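Local coordinates for protein CysE, serine acetyltransferase (Brucella abortus, PDB 4HZD) that transfers an acetyl group from acetyl-coenzyme A to L-serine, making O-acetylserine for cysteine biosynthesis, at residues G215-G220 against G233-K238. Numbering follows the deposited sequence.
With COA (coenzyme A), chain C.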
loop_
_atom_site.group_PDB
_atom_site.type_symbol
_atom_site.label_atom_id
_atom_site.label_comp_id
_atom_site.label_asym_id
_atom_site.label_seq_id
_atom_site.Cartn_x
_atom_site.Cartn_y
_atom_site.Cartn_z
ATOM N N GLY A 215 11.440 14.048 30.127
ATOM C CA GLY A 215 11.137 13.009 31.112
ATOM C C GLY A 215 10.412 13.449 32.377
ATOM O O GLY A 215 10.228 12.627 33.265
ATOM N N ALA A 216 10.019 14.727 32.488
ATOM C CA ALA A 216 9.295 15.185 33.667
ATOM C C ALA A 216 7.902 14.530 33.793
ATOM O O ALA A 216 7.184 14.374 32.780
ATOM C CB ALA A 216 9.160 16.700 33.639
ATOM N N LYS A 217 7.527 14.128 35.013
ATOM C CA LYS A 217 6.153 13.723 35.313
ATOM C C LYS A 217 5.481 14.775 36.179
ATOM O O LYS A 217 5.975 15.087 37.286
ATOM C CB LYS A 217 6.084 12.367 36.046
ATOM C CG LYS A 217 7.266 11.440 35.818
ATOM C CD LYS A 217 7.139 10.633 34.549
ATOM C CE LYS A 217 8.464 9.928 34.276
ATOM N NZ LYS A 217 8.810 10.053 32.831
ATOM N N ILE A 218 4.361 15.320 35.706
ATOM C CA ILE A 218 3.598 16.307 36.456
ATOM C C ILE A 218 2.243 15.627 36.723
ATOM O O ILE A 218 1.520 15.244 35.772
ATOM C CB ILE A 218 3.495 17.641 35.709
ATOM C CG1 ILE A 218 4.907 18.147 35.348
ATOM C CG2 ILE A 218 2.757 18.677 36.542
ATOM C CD1 ILE A 218 4.944 19.393 34.482
ATOM N N LEU A 219 1.931 15.391 38.007
ATOM C CA LEU A 219 0.828 14.452 38.345
ATOM C C LEU A 219 -0.176 15.051 39.290
ATOM O O LEU A 219 0.198 15.466 40.376
ATOM C CB LEU A 219 1.344 13.158 38.960
ATOM C CG LEU A 219 2.470 12.428 38.236
ATOM C CD1 LEU A 219 2.932 11.273 39.107
ATOM C CD2 LEU A 219 1.982 11.958 36.868
ATOM N N GLY A 220 -1.447 15.058 38.884
ATOM C CA GLY A 220 -2.536 15.594 39.713
ATOM C C GLY A 220 -3.150 16.842 39.110
ATOM O O GLY A 220 -2.622 17.406 38.156
ATOM N N GLY A 233 13.636 15.267 34.069
ATOM C CA GLY A 233 13.481 14.204 35.056
ATOM C C GLY A 233 12.794 14.521 36.386
ATOM O O GLY A 233 12.713 13.651 37.246
ATOM N N SER A 234 12.295 15.739 36.568
ATOM C CA SER A 234 11.498 16.078 37.762
ATOM C C SER A 234 10.190 15.268 37.934
ATOM O O SER A 234 9.483 14.992 36.956
ATOM C CB SER A 234 11.146 17.565 37.763
ATOM O OG SER A 234 12.313 18.359 37.758
ATOM N N VAL A 235 9.872 14.884 39.177
ATOM C CA VAL A 235 8.508 14.415 39.481
ATOM C C VAL A 235 7.766 15.473 40.311
ATOM O O VAL A 235 8.172 15.811 41.419
ATOM C CB VAL A 235 8.471 13.044 40.175
ATOM C CG1 VAL A 235 7.033 12.641 40.456
ATOM C CG2 VAL A 235 9.152 11.991 39.311
ATOM N N VAL A 236 6.683 15.993 39.757
ATOM C CA VAL A 236 6.042 17.192 40.268
ATOM C C VAL A 236 4.667 16.829 40.793
ATOM O O VAL A 236 3.784 16.387 40.030
ATOM C CB VAL A 236 5.989 18.304 39.199
ATOM C CG1 VAL A 236 5.379 19.566 39.759
ATOM C CG2 VAL A 236 7.400 18.599 38.687
ATOM N N LEU A 237 4.508 16.983 42.104
ATOM C CA LEU A 237 3.321 16.494 42.806
ATOM C C LEU A 237 2.559 17.602 43.508
ATOM O O LEU A 237 1.464 17.373 44.001
ATOM C CB LEU A 237 3.679 15.369 43.808
ATOM C CG LEU A 237 4.462 14.151 43.287
ATOM C CD1 LEU A 237 4.894 13.302 44.475
ATOM C CD2 LEU A 237 3.669 13.315 42.273
ATOM N N LYS A 238 3.138 18.801 43.542
ATOM C CA LYS A 238 2.504 19.948 44.189
ATOM C C LYS A 238 2.553 21.126 43.245
ATOM O O LYS A 238 3.466 21.181 42.408
ATOM C CB LYS A 238 3.206 20.259 45.526
ATOM C CG LYS A 238 3.223 19.047 46.456
ATOM C CD LYS A 238 2.588 19.321 47.818
ATOM C CE LYS A 238 3.623 19.282 48.920
ATOM N NZ LYS A 238 4.854 19.963 48.421
HETATM N N1A COA C . 8.341 10.309 43.570
HETATM C C2A COA C . 8.940 10.679 44.723
HETATM N N3A COA C . 8.282 10.786 45.898
HETATM C C4A COA C . 6.942 10.539 45.970
HETATM C C5A COA C . 6.212 10.146 44.753
HETATM C C6A COA C . 7.012 10.037 43.502
HETATM N N6A COA C . 6.444 9.677 42.321
HETATM N N7A COA C . 4.925 9.969 45.129
HETATM C C8A COA C . 4.835 10.221 46.464
HETATM N N9A COA C . 6.042 10.563 46.956
HETATM C C1B COA C . 6.392 10.927 48.355
HETATM C C2B COA C . 5.824 12.280 48.755
HETATM O O2B COA C . 6.669 13.347 48.322
HETATM C C3B COA C . 5.763 12.163 50.266
HETATM O O3B COA C . 7.019 12.562 50.852
HETATM P P3B COA C . 7.113 13.503 52.174
HETATM O O7A COA C . 6.167 12.808 53.137
HETATM O O8A COA C . 6.662 14.875 51.713
HETATM O O9A COA C . 8.578 13.475 52.571
HETATM C C4B COA C . 5.499 10.672 50.505
HETATM O O4B COA C . 5.901 9.983 49.312
HETATM C C5B COA C . 4.027 10.371 50.777
HETATM O O5B COA C . 3.247 10.740 49.635
HETATM P P1A COA C . 1.732 10.229 49.410
HETATM O O1A COA C . 1.202 10.950 48.187
HETATM O O2A COA C . 0.992 10.334 50.730
HETATM O O3A COA C . 1.947 8.655 49.071
HETATM P P2A COA C . 0.947 7.756 48.165
HETATM O O4A COA C . -0.458 8.260 48.385
HETATM O O5A COA C . 1.253 6.291 48.404
HETATM O O6A COA C . 1.398 8.125 46.649
HETATM C CBP COA C . 1.652 7.167 44.375
HETATM C CCP COA C . 0.707 7.637 45.487
HETATM C CDP COA C . 3.093 7.218 44.862
HETATM C CEP COA C . 1.279 5.716 44.054
HETATM C CAP COA C . 1.454 8.092 43.142
HETATM O OAP COA C . 1.662 9.484 43.467
HETATM C C9P COA C . 2.307 7.753 41.933
HETATM O O9P COA C . 3.309 8.411 41.654
HETATM N N8P COA C . 1.887 6.713 41.210
HETATM C C7P COA C . 1.977 6.641 39.768
HETATM C C6P COA C . 0.766 7.246 39.063
HETATM C C5P COA C . 1.100 7.490 37.607
HETATM O O5P COA C . 2.143 7.059 37.133
HETATM N N4P COA C . 0.183 8.193 36.917
HETATM C C3P COA C . 0.337 8.717 35.570
HETATM C C2P COA C . -1.017 9.065 34.955
HETATM S S1P COA C . -0.829 9.241 33.167
#
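The carbonyl oxygen of Lys-217 takes the N-H of Val-236 at 2.7 Å (N to O) and also receives a CA-H...O contact from Val-235. Two further backbone bonds, Lys-217 N to Ser-234 O and Leu-219 N to Val-236 O, both 2.9 Å, complete the parallel pairing of strands 217-219 and 235-236. The strands belong to successive coils and share one wall of the left-handed beta-helix built from hexapeptide repeats. Ile-218 and Val-236 lie side by side, pointing the same way into the interior, CG1 of Ile-218 4.0 Å from CB of Val-236, and both pack on Ile-230 of the adjoining wall. Lys-217 and Val-235 point to the other face, which a second subunit partly covers; its Ala-232 touches Val-235 and Leu-219. The lysine chain bends at chi2 (-84°), and its NZ folds back to Gly-215 O from above the carbonyl plane. Leu-219 and Leu-237 run side by side, CD1 of the former 3.8 Å from CD2 of the latter, lining a coenzyme A site between subunits, where Ala-214 N and Ala-232 O of the second subunit also bond the coenzyme. Both methyls of Leu-219 touch the pantetheine arm from one side, CD1 at O9P and CD2 at C3P, while Val-235 CG1 comes within 3.6 Å of N6A. The other methyl of Leu-237, CD1, sits over the face of the adenine, 3.4 Å from N7A.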